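Local structure of protein kinase domain-containing protein (Chaetomium thermophilum, 6Z3U) at residues 83-88 with 160-165; 98-103 with 123-128; 146-151 with 212-217; 285-290 with 347-352; 303-308 with 330-335. The protein forms the kinase subunit of the CDK-activating complex with a cyclin and a RING-type partner, and probably phosphorylates serine and threonine residues using ATP. All coordinates share one frame; numbering follows the deposited sequence.

In the fold
The contacts run from the outer edge of the N-lobe to the far end of the C-lobe. Contacts 1 and 2 share the five-stranded N-lobe sheet, their centres about 17 Å apart; K123 joins them through a weak, long ion pair, its NZ 3.5 Å from D165 OD1. Contact 2 holds much of the predicted ATP-binding loop. Contact 3, centred about 25 Å from contact 2, spans the two lobes. The side chain of the predicted proton acceptor D220 is about 11 Å from those of Y103 (contact 2) and I216 (contact 3). Contacts 4 and 5, centres about 23 Å apart, belong to the C-lobe helices; contact 5 is nested along the chain inside contact 4. Both lie away from the annotated sites.

Contact 1 of 5, residues 83-88 with 160-165; sequences QMNEAE and VFSSKD
N85 OD1 accepts a weak hydrogen bond from the backbone N of S162: the separation is long, 3.5 Å, but the angle at the hydrogen, 161°, is nearly straight. The other branch of the amide, ND2, comes within 2.9 Å of S162 OG, yet the angle is too poor for a bond. That hydroxyl instead bonds to Q177 of the cyclin chain, and F181 of the cyclin packs on both N85 and S162. One turn on, E88 lays its CB 4.2 Å from F161 CB, while its OE1 bonds to S159 OG. Were N85 replaced by an alanine, the S162 amide would probably lose this acceptor and a gap would open beside the cyclin phenylalanine. The axes of helix 83-88 and strand 160-162 approach to 7.4 Å at 125°. Helix 80-89 thus packs on the edge strand 157-162 of the kinase N-lobe sheet, where the cyclin also reaches; F161 forms backbone bonds with N169 of the adjoining strand 168-172 and sets its side chain on N169 and V171.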
# COMPACT_ATOMS: atom_id res chain seq x y z
N GLN B 83 13.39 13.43 18.17
CA GLN B 83 13.28 12.92 19.54
C GLN B 83 12.09 11.99 19.69
O GLN B 83 12.14 11.06 20.51
CB GLN B 83 13.20 14.08 20.54
CG GLN B 83 12.08 15.08 20.32
CD GLN B 83 12.02 16.12 21.43
OE1 GLN B 83 12.16 15.79 22.61
NE2 GLN B 83 11.81 17.38 21.06
N MET B 84 11.02 12.20 18.92
CA MET B 84 9.90 11.27 18.96
C MET B 84 10.32 9.89 18.45
O MET B 84 9.90 8.86 19.00
CB MET B 84 8.73 11.80 18.13
CG MET B 84 7.49 10.92 18.18
SD MET B 84 6.06 11.62 17.34
CE MET B 84 5.53 12.86 18.53
N ASN B 85 11.16 9.85 17.41
CA ASN B 85 11.67 8.57 16.93
C ASN B 85 12.54 7.90 17.98
O ASN B 85 12.50 6.68 18.15
CB ASN B 85 12.45 8.75 15.63
CG ASN B 85 11.61 8.46 14.40
OD1 ASN B 85 10.86 7.48 14.35
ND2 ASN B 85 11.74 9.31 13.38
N GLU B 86 13.35 8.69 18.70
CA GLU B 86 14.18 8.10 19.74
C GLU B 86 13.33 7.59 20.89
O GLU B 86 13.64 6.55 21.49
CB GLU B 86 15.19 9.13 20.25
CG GLU B 86 16.14 9.67 19.18
CD GLU B 86 16.67 8.59 18.25
OE1 GLU B 86 17.13 7.54 18.74
OE2 GLU B 86 16.60 8.79 17.01
N ALA B 87 12.23 8.29 21.20
CA ALA B 87 11.31 7.81 22.22
C ALA B 87 10.69 6.48 21.82
O ALA B 87 10.43 5.63 22.69
CB ALA B 87 10.22 8.84 22.47
N GLU B 88 10.44 6.27 20.53
CA GLU B 88 9.87 5.01 20.07
C GLU B 88 10.92 3.91 20.05
O GLU B 88 10.61 2.75 20.33
CB GLU B 88 9.27 5.19 18.67
CG GLU B 88 8.39 4.03 18.23
CD GLU B 88 7.09 3.97 19.00
OE1 GLU B 88 6.47 2.88 19.03
OE2 GLU B 88 6.69 5.00 19.58
N VAL B 160 7.44 1.10 13.87
CA VAL B 160 8.48 1.51 12.94
C VAL B 160 9.16 2.74 13.51
O VAL B 160 8.50 3.67 13.98
CB VAL B 160 7.92 1.82 11.53
CG1 VAL B 160 9.03 2.25 10.59
CG2 VAL B 160 7.20 0.61 10.98
N PHE B 161 10.49 2.76 13.47
CA PHE B 161 11.26 3.91 13.91
C PHE B 161 12.54 3.99 13.11
O PHE B 161 13.02 2.99 12.57
CB PHE B 161 11.57 3.84 15.41
CG PHE B 161 12.41 2.66 15.81
CD1 PHE B 161 13.79 2.71 15.72
CD2 PHE B 161 11.81 1.49 16.27
CE1 PHE B 161 14.56 1.62 16.07
CE2 PHE B 161 12.59 0.40 16.63
CZ PHE B 161 13.96 0.47 16.53
N SER B 162 13.11 5.19 13.05
CA SER B 162 14.35 5.44 12.33
C SER B 162 15.52 5.40 13.31
O SER B 162 15.40 5.86 14.45
CB SER B 162 14.30 6.79 11.61
OG SER B 162 14.09 7.84 12.53
N SER B 163 16.64 4.86 12.85
CA SER B 163 17.82 4.67 13.68
C SER B 163 18.70 5.92 13.66
O SER B 163 18.54 6.82 12.83
CB SER B 163 18.60 3.45 13.20
OG SER B 163 19.79 3.27 13.94
N LYS B 164 19.65 5.96 14.60
CA LYS B 164 20.59 7.08 14.65
C LYS B 164 21.41 7.18 13.37
O LYS B 164 21.76 8.28 12.93
CB LYS B 164 21.50 6.96 15.87
CG LYS B 164 22.56 5.85 15.83
CD LYS B 164 21.98 4.46 16.05
CE LYS B 164 23.07 3.40 16.09
NZ LYS B 164 22.51 2.04 16.33
N ASP B 165 21.73 6.04 12.75
CA ASP B 165 22.50 6.00 11.52
C ASP B 165 21.63 6.12 10.27
O ASP B 165 22.03 5.67 9.20
CB ASP B 165 23.33 4.71 11.46
CG ASP B 165 22.48 3.46 11.41
OD1 ASP B 165 21.44 3.42 12.10
OD2 ASP B 165 22.85 2.52 10.68

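Contact 2 of 5, residues 98-103 with 123-128; sequences LGEGTY and KIKVQA
K125 N donates to Y103 O at 3.0 Å, with 155° at the hydrogen and the donor tilted 29° from the carbonyl plane. From this anchor the K125 side chain, extended beyond CG, runs back alongside the preceding carbonyls: CD lies 3.4 Å from T102 O and CE 3.5 Å from G101 O. Its ammonium ends 4.4 Å from E100 OE2 (measured from NZ), beyond a salt bridge, so any attraction is probably modest. On the other flank A128 CB approaches T102 O at 3.7 Å. Y103 and I124 lie side by side, pointing the same way, and CE1 of the ring touches CG2 of the isoleucine at 3.9 Å. A second shell places these groups: N105 OD1 accepts from G101 N, K123 pairs by its backbone with N105, and Y103 rests on D137 and E141 of helix 136-148. L98 and G99, both facing V106, form a classic beta bulge. The glycine-rich sequence between strands 92-99 and 104-111 identifies the glycine-rich loop of protein kinases, consistent with its predicted ATP binding.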
# COMPACT_ATOMS: atom_id res chain seq x y z
N LEU B 98 19.73 -12.41 15.65
CA LEU B 98 19.22 -13.68 15.15
C LEU B 98 19.56 -13.90 13.68
O LEU B 98 19.57 -15.06 13.24
CB LEU B 98 17.71 -13.75 15.34
CG LEU B 98 17.16 -13.35 16.71
CD1 LEU B 98 15.64 -13.43 16.71
CD2 LEU B 98 17.75 -14.23 17.80
N GLY B 99 19.82 -12.84 12.94
CA GLY B 99 20.08 -12.97 11.51
C GLY B 99 20.92 -11.82 11.01
O GLY B 99 20.85 -10.70 11.52
N GLU B 100 21.75 -12.11 10.01
CA GLU B 100 22.62 -11.12 9.39
C GLU B 100 22.35 -11.12 7.90
O GLU B 100 21.89 -12.13 7.33
CB GLU B 100 24.10 -11.41 9.68
CG GLU B 100 25.04 -10.23 9.42
CD GLU B 100 25.50 -10.12 7.98
OE1 GLU B 100 25.21 -11.03 7.18
OE2 GLU B 100 26.14 -9.10 7.64
N GLY B 101 22.61 -9.99 7.26
CA GLY B 101 22.39 -9.89 5.83
C GLY B 101 22.68 -8.48 5.34
O GLY B 101 22.66 -7.52 6.11
N THR B 102 22.95 -8.40 4.03
CA THR B 102 23.22 -7.11 3.41
C THR B 102 21.96 -6.25 3.33
O THR B 102 22.04 -5.02 3.45
CB THR B 102 23.81 -7.31 2.01
OG1 THR B 102 22.88 -8.04 1.20
CG2 THR B 102 25.12 -8.08 2.09
N TYR B 103 20.80 -6.88 3.12
CA TYR B 103 19.55 -6.12 3.04
C TYR B 103 19.05 -5.72 4.42
O TYR B 103 18.66 -4.57 4.63
CB TYR B 103 18.50 -6.93 2.28
CG TYR B 103 17.06 -6.61 2.65
CD1 TYR B 103 16.45 -5.45 2.20
CD2 TYR B 103 16.31 -7.49 3.42
CE1 TYR B 103 15.13 -5.16 2.53
CE2 TYR B 103 14.99 -7.21 3.75
CZ TYR B 103 14.40 -6.04 3.30
OH TYR B 103 13.09 -5.76 3.63
N LYS B 123 16.51 -4.56 11.11
CA LYS B 123 17.22 -3.31 10.81
C LYS B 123 17.53 -3.34 9.32
O LYS B 123 18.46 -4.01 8.88
CB LYS B 123 18.48 -3.17 11.65
CG LYS B 123 19.21 -1.85 11.44
CD LYS B 123 20.14 -1.54 12.59
CE LYS B 123 20.75 -0.15 12.46
NZ LYS B 123 21.51 0.25 13.68
N ILE B 124 16.73 -2.60 8.56
CA ILE B 124 16.90 -2.53 7.11
C ILE B 124 18.01 -1.55 6.81
O ILE B 124 17.95 -0.38 7.21
CB ILE B 124 15.59 -2.12 6.42
CG1 ILE B 124 14.46 -3.08 6.80
CG2 ILE B 124 15.78 -2.09 4.91
CD1 ILE B 124 13.09 -2.59 6.39
N LYS B 125 19.05 -2.01 6.12
CA LYS B 125 20.16 -1.14 5.76
C LYS B 125 19.70 -0.32 4.57
O LYS B 125 19.76 -0.78 3.42
CB LYS B 125 21.41 -1.95 5.46
CG LYS B 125 21.83 -2.88 6.59
CD LYS B 125 23.18 -3.52 6.33
CE LYS B 125 23.59 -4.45 7.47
NZ LYS B 125 25.01 -4.90 7.36
N VAL B 126 19.22 0.90 4.84
CA VAL B 126 18.68 1.76 3.80
C VAL B 126 19.64 1.88 2.63
O VAL B 126 19.22 2.10 1.48
CB VAL B 126 18.33 3.15 4.40
CG1 VAL B 126 18.81 4.29 3.50
CG2 VAL B 126 16.83 3.25 4.63
N GLN B 127 20.94 1.72 2.88
CA GLN B 127 21.95 1.73 1.82
C GLN B 127 22.42 0.28 1.65
O GLN B 127 23.25 -0.21 2.43
CB GLN B 127 23.11 2.67 2.16
CG GLN B 127 23.72 2.52 3.55
CD GLN B 127 22.98 3.28 4.63
OE1 GLN B 127 22.42 4.35 4.39
NE2 GLN B 127 23.00 2.74 5.85
N ALA B 128 21.87 -0.40 0.64
CA ALA B 128 22.20 -1.80 0.36
C ALA B 128 22.52 -1.96 -1.12
O ALA B 128 21.84 -2.67 -1.87
CB ALA B 128 21.06 -2.72 0.79

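Contact 3 of 5, residues 146-151 with 212-217; sequences RELRGH and HENFIL
L148 CG and I216 CG1 both stand anti to the carbonyl carbon (chi1 -70° and -64°), and an extended chi2 of 160° in I216 pushes CD1 outward. The two side chains therefore reach each other tip to tip, I216 CD1 standing 3.6 Å from L148 CG and 3.7 Å from L148 CD2. L148 CD2 also slides past N214 in the opposite direction, 3.8 Å from its CB. E147 crosses I216 obliquely, bringing OE1 to 4.0 Å from CD1. The N214 amide also lies against L148 CD2, its ND2 bonding to W210 O. F215, with positive phi, is the C-prime residue of a Schellman motif that ends helix 194-213 and sets I216 facing helix 136-148. L148 further touches F239, the phenylalanine of the kinase DFG motif. With only the methyl group of an alanine at L148, a gap is likely to open in front of I216 CD1 and N214 CB, freeing that isoleucine end to turn. Between the segments the touch is van der Waals packing, mostly of leucine on isoleucine; the directional tie between the N-lobe helix and helix 194-213 comes from W210 NE1, which bonds to L148 O.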
# COMPACT_ATOMS: atom_id res chain seq x y z
N ARG B 146 1.53 -2.52 7.20
CA ARG B 146 0.65 -1.67 7.99
C ARG B 146 -0.79 -1.79 7.51
O ARG B 146 -1.72 -1.76 8.32
CB ARG B 146 1.13 -0.22 7.90
CG ARG B 146 0.19 0.79 8.55
CD ARG B 146 -0.00 0.50 10.03
NE ARG B 146 -0.97 1.40 10.64
CZ ARG B 146 -2.29 1.24 10.58
NH1 ARG B 146 -2.81 0.21 9.92
NH2 ARG B 146 -3.09 2.11 11.18
N GLU B 147 -0.98 -1.93 6.20
CA GLU B 147 -2.33 -2.01 5.65
C GLU B 147 -3.04 -3.28 6.10
O GLU B 147 -4.22 -3.26 6.44
CB GLU B 147 -2.26 -1.95 4.12
CG GLU B 147 -3.20 -0.93 3.48
CD GLU B 147 -2.88 -0.72 2.00
OE1 GLU B 147 -3.78 -0.91 1.16
OE2 GLU B 147 -1.72 -0.37 1.69
N LEU B 148 -2.32 -4.40 6.11
CA LEU B 148 -2.88 -5.71 6.44
C LEU B 148 -2.86 -6.01 7.94
O LEU B 148 -3.37 -7.06 8.35
CB LEU B 148 -2.13 -6.80 5.69
CG LEU B 148 -2.37 -6.82 4.18
CD1 LEU B 148 -1.38 -7.75 3.51
CD2 LEU B 148 -3.80 -7.24 3.88
N ARG B 149 -2.29 -5.12 8.75
CA ARG B 149 -2.17 -5.36 10.17
C ARG B 149 -3.52 -5.72 10.78
O ARG B 149 -4.55 -5.13 10.44
CB ARG B 149 -1.59 -4.12 10.84
CG ARG B 149 -2.55 -3.29 11.68
CD ARG B 149 -1.79 -2.11 12.25
NE ARG B 149 -1.46 -2.26 13.66
CZ ARG B 149 -0.80 -1.35 14.36
NH1 ARG B 149 -0.37 -0.24 13.78
NH2 ARG B 149 -0.55 -1.56 15.65
N GLY B 150 -3.51 -6.70 11.68
CA GLY B 150 -4.69 -7.13 12.40
C GLY B 150 -5.09 -8.57 12.15
O GLY B 150 -5.89 -9.12 12.92
N HIS B 151 -4.57 -9.20 11.10
CA HIS B 151 -5.02 -10.57 10.85
C HIS B 151 -4.07 -11.57 11.50
O HIS B 151 -2.85 -11.36 11.50
CB HIS B 151 -5.11 -10.84 9.35
CG HIS B 151 -5.86 -12.09 9.01
ND1 HIS B 151 -5.24 -13.30 8.81
CD2 HIS B 151 -7.19 -12.31 8.85
CE1 HIS B 151 -6.15 -14.22 8.53
NE2 HIS B 151 -7.34 -13.64 8.55
N HIS B 212 -6.26 -10.39 -0.46
CA HIS B 212 -7.14 -10.02 -1.56
C HIS B 212 -8.36 -9.26 -1.06
O HIS B 212 -8.87 -8.38 -1.77
CB HIS B 212 -7.55 -11.26 -2.34
CG HIS B 212 -6.41 -11.98 -2.98
ND1 HIS B 212 -6.56 -13.14 -3.70
CD2 HIS B 212 -5.08 -11.70 -3.00
CE1 HIS B 212 -5.38 -13.54 -4.15
NE2 HIS B 212 -4.47 -12.68 -3.74
N GLU B 213 -8.84 -9.57 0.14
CA GLU B 213 -9.94 -8.81 0.72
C GLU B 213 -9.57 -7.33 0.84
O GLU B 213 -10.46 -6.47 0.80
CB GLU B 213 -10.31 -9.38 2.09
CG GLU B 213 -11.78 -9.24 2.47
CD GLU B 213 -12.70 -10.03 1.55
OE1 GLU B 213 -13.90 -9.66 1.45
OE2 GLU B 213 -12.24 -11.01 0.93
N ASN B 214 -8.28 -7.03 1.00
CA ASN B 214 -7.78 -5.67 1.07
C ASN B 214 -7.10 -5.23 -0.22
O ASN B 214 -6.30 -4.28 -0.21
CB ASN B 214 -6.82 -5.53 2.25
CG ASN B 214 -7.51 -5.70 3.58
OD1 ASN B 214 -7.93 -4.72 4.21
ND2 ASN B 214 -7.66 -6.94 4.01
N PHE B 215 -7.38 -5.91 -1.33
CA PHE B 215 -6.91 -5.51 -2.65
C PHE B 215 -5.39 -5.40 -2.69
O PHE B 215 -4.82 -4.40 -3.14
CB PHE B 215 -7.57 -4.19 -3.08
CG PHE B 215 -9.04 -4.14 -2.79
CD1 PHE B 215 -9.92 -4.96 -3.47
CD2 PHE B 215 -9.54 -3.25 -1.85
CE1 PHE B 215 -11.27 -4.91 -3.21
CE2 PHE B 215 -10.89 -3.19 -1.59
CZ PHE B 215 -11.76 -4.02 -2.27
N ILE B 216 -4.72 -6.45 -2.22
CA ILE B 216 -3.27 -6.52 -2.19
C ILE B 216 -2.85 -7.88 -2.74
O ILE B 216 -3.38 -8.91 -2.32
CB ILE B 216 -2.71 -6.33 -0.77
CG1 ILE B 216 -3.03 -4.93 -0.26
CG2 ILE B 216 -1.21 -6.57 -0.76
CD1 ILE B 216 -2.95 -4.80 1.24
N LEU B 217 -1.93 -7.87 -3.70
CA LEU B 217 -1.33 -9.09 -4.22
C LEU B 217 0.02 -9.30 -3.55
O LEU B 217 0.81 -8.36 -3.42
CB LEU B 217 -1.16 -9.00 -5.74
CG LEU B 217 -2.43 -8.87 -6.57
CD1 LEU B 217 -2.10 -8.61 -8.03
CD2 LEU B 217 -3.28 -10.12 -6.44

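Contact 4 of 5, residues 285-290 with 347-352; sequences VFAELI and ARFGAV
I290 carries the tight part of this contact, wedging between F349 and V352 with its side chain at about a right angle to both. With CG1 anti to the carbonyl carbon (chi1 -67°), CG2 is left on the side of F349, 3.7 Å from its CA and 3.9 Å from ring atom CD1. The isoleucine meets that ring at the edge, CB lying in the ring plane. The other branch ends in CD1, which touches V352 CG2 at 3.8 Å. One turn earlier A287 CB comes obliquely to F349 CE1 at 3.6 Å, and F286 offers its ring edge, CE1 being 3.9 Å from V352 CG1. These groups are apolar throughout and F286, A287 and F349 are buried; F349 also meets F295 edge-to-face, and F286 meets W382. Contact thins toward R348 and A351, which are exposed to solvent. There A351 CB comes no nearer to I290 CG2 than 4.1 Å, and R348 contributes across the segments little beyond its carbonyl O, 4.2 Å from the same CG2. Within its own segment, R348 CB lies over one face of the F349 ring, offset toward the rim. The chain passes at this point from helix 342-349 through a 3-10 segment toward helix 353-363, against whose V357 and L360 F349 also packs. Anchoring of later helices on helix 276-291, the kinase F helix, is characteristic of the alpha-helical C-lobe of protein kinases.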
# COMPACT_ATOMS: atom_id res chain seq x y z
N VAL B 285 2.24 -24.67 -3.17
CA VAL B 285 2.57 -24.94 -1.77
C VAL B 285 1.74 -26.11 -1.26
O VAL B 285 2.25 -26.98 -0.53
CB VAL B 285 2.35 -23.68 -0.92
CG1 VAL B 285 2.45 -24.01 0.56
CG2 VAL B 285 3.37 -22.61 -1.29
N PHE B 286 0.46 -26.16 -1.63
CA PHE B 286 -0.36 -27.31 -1.28
C PHE B 286 0.25 -28.60 -1.82
O PHE B 286 0.43 -29.57 -1.09
CB PHE B 286 -1.78 -27.11 -1.82
CG PHE B 286 -2.81 -28.06 -1.26
CD1 PHE B 286 -2.48 -28.99 -0.29
CD2 PHE B 286 -4.11 -28.02 -1.73
CE1 PHE B 286 -3.43 -29.85 0.21
CE2 PHE B 286 -5.07 -28.88 -1.24
CZ PHE B 286 -4.73 -29.80 -0.27
N ALA B 287 0.59 -28.60 -3.11
CA ALA B 287 1.16 -29.80 -3.71
C ALA B 287 2.50 -30.14 -3.08
O ALA B 287 2.80 -31.32 -2.84
CB ALA B 287 1.33 -29.60 -5.22
N GLU B 288 3.33 -29.13 -2.81
CA GLU B 288 4.63 -29.38 -2.19
C GLU B 288 4.48 -29.98 -0.80
O GLU B 288 5.32 -30.80 -0.38
CB GLU B 288 5.44 -28.09 -2.12
CG GLU B 288 6.79 -28.26 -1.47
CD GLU B 288 7.71 -27.11 -1.77
OE1 GLU B 288 8.79 -27.02 -1.15
OE2 GLU B 288 7.36 -26.28 -2.65
N LEU B 289 3.44 -29.59 -0.06
CA LEU B 289 3.23 -30.17 1.26
C LEU B 289 2.91 -31.66 1.17
O LEU B 289 3.36 -32.45 2.01
CB LEU B 289 2.10 -29.43 1.98
CG LEU B 289 2.51 -28.13 2.67
CD1 LEU B 289 1.29 -27.27 2.95
CD2 LEU B 289 3.26 -28.43 3.95
N ILE B 290 2.15 -32.06 0.15
CA ILE B 290 1.69 -33.44 0.06
C ILE B 290 2.84 -34.37 -0.28
O ILE B 290 2.96 -35.46 0.29
CB ILE B 290 0.54 -33.55 -0.97
CG1 ILE B 290 -0.69 -32.80 -0.46
CG2 ILE B 290 0.22 -35.01 -1.23
CD1 ILE B 290 -1.77 -32.61 -1.50
N ALA B 347 -3.58 -40.20 -7.71
CA ALA B 347 -2.52 -41.19 -7.52
C ALA B 347 -1.35 -40.62 -6.73
O ALA B 347 -0.81 -41.28 -5.84
CB ALA B 347 -2.05 -41.70 -8.88
N ARG B 348 -0.94 -39.39 -7.05
CA ARG B 348 0.23 -38.79 -6.41
C ARG B 348 -0.14 -37.97 -5.18
O ARG B 348 0.59 -37.99 -4.19
CB ARG B 348 0.97 -37.91 -7.42
CG ARG B 348 2.37 -37.50 -6.99
CD ARG B 348 3.05 -36.66 -8.07
NE ARG B 348 4.43 -36.32 -7.72
CZ ARG B 348 5.22 -35.56 -8.47
NH1 ARG B 348 6.46 -35.30 -8.07
NH2 ARG B 348 4.78 -35.06 -9.62
N PHE B 349 -1.27 -37.26 -5.22
CA PHE B 349 -1.66 -36.36 -4.15
C PHE B 349 -2.83 -36.91 -3.33
O PHE B 349 -3.46 -36.16 -2.58
CB PHE B 349 -2.01 -34.99 -4.72
CG PHE B 349 -0.90 -34.36 -5.52
CD1 PHE B 349 0.18 -33.78 -4.89
CD2 PHE B 349 -0.95 -34.34 -6.91
CE1 PHE B 349 1.20 -33.20 -5.62
CE2 PHE B 349 0.07 -33.77 -7.64
CZ PHE B 349 1.15 -33.19 -7.00
N GLY B 350 -3.12 -38.20 -3.45
CA GLY B 350 -4.26 -38.78 -2.76
C GLY B 350 -4.18 -38.75 -1.25
O GLY B 350 -5.16 -39.12 -0.59
N ALA B 351 -3.04 -38.33 -0.69
CA ALA B 351 -2.90 -38.31 0.77
C ALA B 351 -3.98 -37.45 1.43
O ALA B 351 -4.40 -37.74 2.55
CB ALA B 351 -1.51 -37.80 1.15
N VAL B 352 -4.43 -36.39 0.75
CA VAL B 352 -5.45 -35.51 1.32
C VAL B 352 -6.87 -35.93 0.95
O VAL B 352 -7.83 -35.27 1.36
CB VAL B 352 -5.22 -34.05 0.86
CG1 VAL B 352 -3.94 -33.50 1.47
CG2 VAL B 352 -5.18 -33.95 -0.66

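Contact 5 of 5, residues 303-308 with 330-335; sequences EQITLI and WDPMEE
In the segment that follows the G helix of the kinase C-lobe, where CMGC kinases such as this one carry their family insert, W330 and P332 fold back onto I305 and T306 of helix 301-311. W330 sets CG anti to its backbone N (chi1 179°), which carries the indole over to the helix. It meets the helix by its edge: CE3 lies 3.6 Å from I305 CG2, and CZ3 lies 3.8 Å from T306 OG1, both partners near the ring plane. I305 CD1 follows at 3.7 Å from the same CE3, while W330 O is another close neighbour of I305 CG2. T306 OG1 is already bonded to M302 O within the helix, so toward P332 it acts as a packing surface, 3.8 Å from CB. Across the segments nothing is hydrogen-bonded. P332 N sits 3.7 Å above one face of the W330 indole, toward its rim. The loop is braced from within by an Asx turn at D331, its OD2 accepting from M333 N at 3.2 Å, 56° out of the carboxylate plane.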
# COMPACT_ATOMS: atom_id res chain seq x y z
N GLU B 303 11.79 -24.44 -18.92
CA GLU B 303 11.58 -25.65 -18.13
C GLU B 303 10.30 -25.55 -17.31
O GLU B 303 9.53 -26.52 -17.22
CB GLU B 303 12.77 -25.90 -17.20
CG GLU B 303 14.05 -26.32 -17.92
CD GLU B 303 15.14 -26.77 -16.96
OE1 GLU B 303 14.83 -27.48 -15.98
OE2 GLU B 303 16.32 -26.41 -17.19
N GLN B 304 10.03 -24.39 -16.72
CA GLN B 304 8.79 -24.22 -15.97
C GLN B 304 7.58 -24.37 -16.87
O GLN B 304 6.60 -25.02 -16.51
CB GLN B 304 8.78 -22.86 -15.27
CG GLN B 304 7.74 -22.75 -14.17
CD GLN B 304 8.02 -23.69 -13.01
OE1 GLN B 304 9.14 -24.14 -12.82
NE2 GLN B 304 6.98 -23.98 -12.23
N ILE B 305 7.64 -23.79 -18.07
CA ILE B 305 6.55 -23.94 -19.03
C ILE B 305 6.38 -25.40 -19.41
O ILE B 305 5.27 -25.95 -19.42
CB ILE B 305 6.78 -23.05 -20.26
CG1 ILE B 305 6.65 -21.57 -19.88
CG2 ILE B 305 5.80 -23.42 -21.37
CD1 ILE B 305 7.09 -20.63 -20.97
N THR B 306 7.49 -26.07 -19.74
CA THR B 306 7.43 -27.48 -20.12
C THR B 306 6.90 -28.32 -18.97
O THR B 306 6.10 -29.24 -19.18
CB THR B 306 8.81 -27.97 -20.55
OG1 THR B 306 9.28 -27.18 -21.65
CG2 THR B 306 8.75 -29.42 -20.97
N LEU B 307 7.32 -28.01 -17.74
CA LEU B 307 6.87 -28.79 -16.59
C LEU B 307 5.36 -28.66 -16.39
O LEU B 307 4.67 -29.65 -16.14
CB LEU B 307 7.62 -28.36 -15.33
CG LEU B 307 9.05 -28.88 -15.18
CD1 LEU B 307 9.71 -28.27 -13.95
CD2 LEU B 307 9.07 -30.39 -15.09
N ILE B 308 4.84 -27.44 -16.50
CA ILE B 308 3.40 -27.25 -16.36
C ILE B 308 2.66 -28.01 -17.45
O ILE B 308 1.63 -28.64 -17.21
CB ILE B 308 3.04 -25.76 -16.36
CG1 ILE B 308 3.64 -25.08 -15.12
CG2 ILE B 308 1.53 -25.57 -16.38
CD1 ILE B 308 3.51 -23.58 -15.11
N TRP B 330 5.02 -18.99 -25.03
CA TRP B 330 5.97 -19.93 -25.59
C TRP B 330 5.48 -21.35 -25.34
O TRP B 330 4.86 -21.63 -24.31
CB TRP B 330 7.37 -19.74 -25.00
CG TRP B 330 8.37 -20.71 -25.53
CD1 TRP B 330 9.10 -20.59 -26.68
CD2 TRP B 330 8.76 -21.95 -24.93
NE1 TRP B 330 9.92 -21.68 -26.83
CE2 TRP B 330 9.73 -22.53 -25.78
CE3 TRP B 330 8.39 -22.62 -23.76
CZ2 TRP B 330 10.33 -23.76 -25.49
CZ3 TRP B 330 8.98 -23.84 -23.48
CH2 TRP B 330 9.94 -24.39 -24.34
N ASP B 331 5.76 -22.23 -26.29
CA ASP B 331 5.36 -23.62 -26.22
C ASP B 331 6.53 -24.48 -26.66
O ASP B 331 7.23 -24.13 -27.62
CB ASP B 331 4.14 -23.90 -27.11
CG ASP B 331 3.56 -25.28 -26.88
OD1 ASP B 331 2.99 -25.51 -25.79
OD2 ASP B 331 3.67 -26.14 -27.78
N PRO B 332 6.79 -25.61 -25.98
CA PRO B 332 7.95 -26.44 -26.36
C PRO B 332 7.81 -27.09 -27.73
O PRO B 332 8.78 -27.70 -28.20
CB PRO B 332 8.01 -27.50 -25.25
CG PRO B 332 6.62 -27.56 -24.71
CD PRO B 332 6.06 -26.17 -24.83
N MET B 333 6.65 -26.97 -28.38
CA MET B 333 6.43 -27.56 -29.70
C MET B 333 6.61 -29.08 -29.67
O MET B 333 7.22 -29.67 -30.56
CB MET B 333 7.35 -26.92 -30.74
CG MET B 333 6.91 -25.52 -31.14
SD MET B 333 8.07 -24.67 -32.23
CE MET B 333 8.35 -25.92 -33.48
N GLU B 334 6.05 -29.71 -28.64
CA GLU B 334 5.93 -31.15 -28.54
C GLU B 334 4.46 -31.53 -28.67
O GLU B 334 3.58 -30.67 -28.70
CB GLU B 334 6.51 -31.67 -27.22
CG GLU B 334 8.00 -31.43 -27.04
CD GLU B 334 8.85 -32.24 -28.01
OE1 GLU B 334 8.28 -32.98 -28.83
OE2 GLU B 334 10.10 -32.13 -27.94
N GLU B 335 4.20 -32.83 -28.74
CA GLU B 335 2.83 -33.30 -28.82
C GLU B 335 2.06 -32.78 -27.61
O GLU B 335 2.44 -33.08 -26.46
CB GLU B 335 2.78 -34.82 -28.86
CG GLU B 335 2.56 -35.39 -30.26
CD GLU B 335 1.27 -34.88 -30.89
OE1 GLU B 335 1.35 -34.09 -31.85
OE2 GLU B 335 0.18 -35.26 -30.41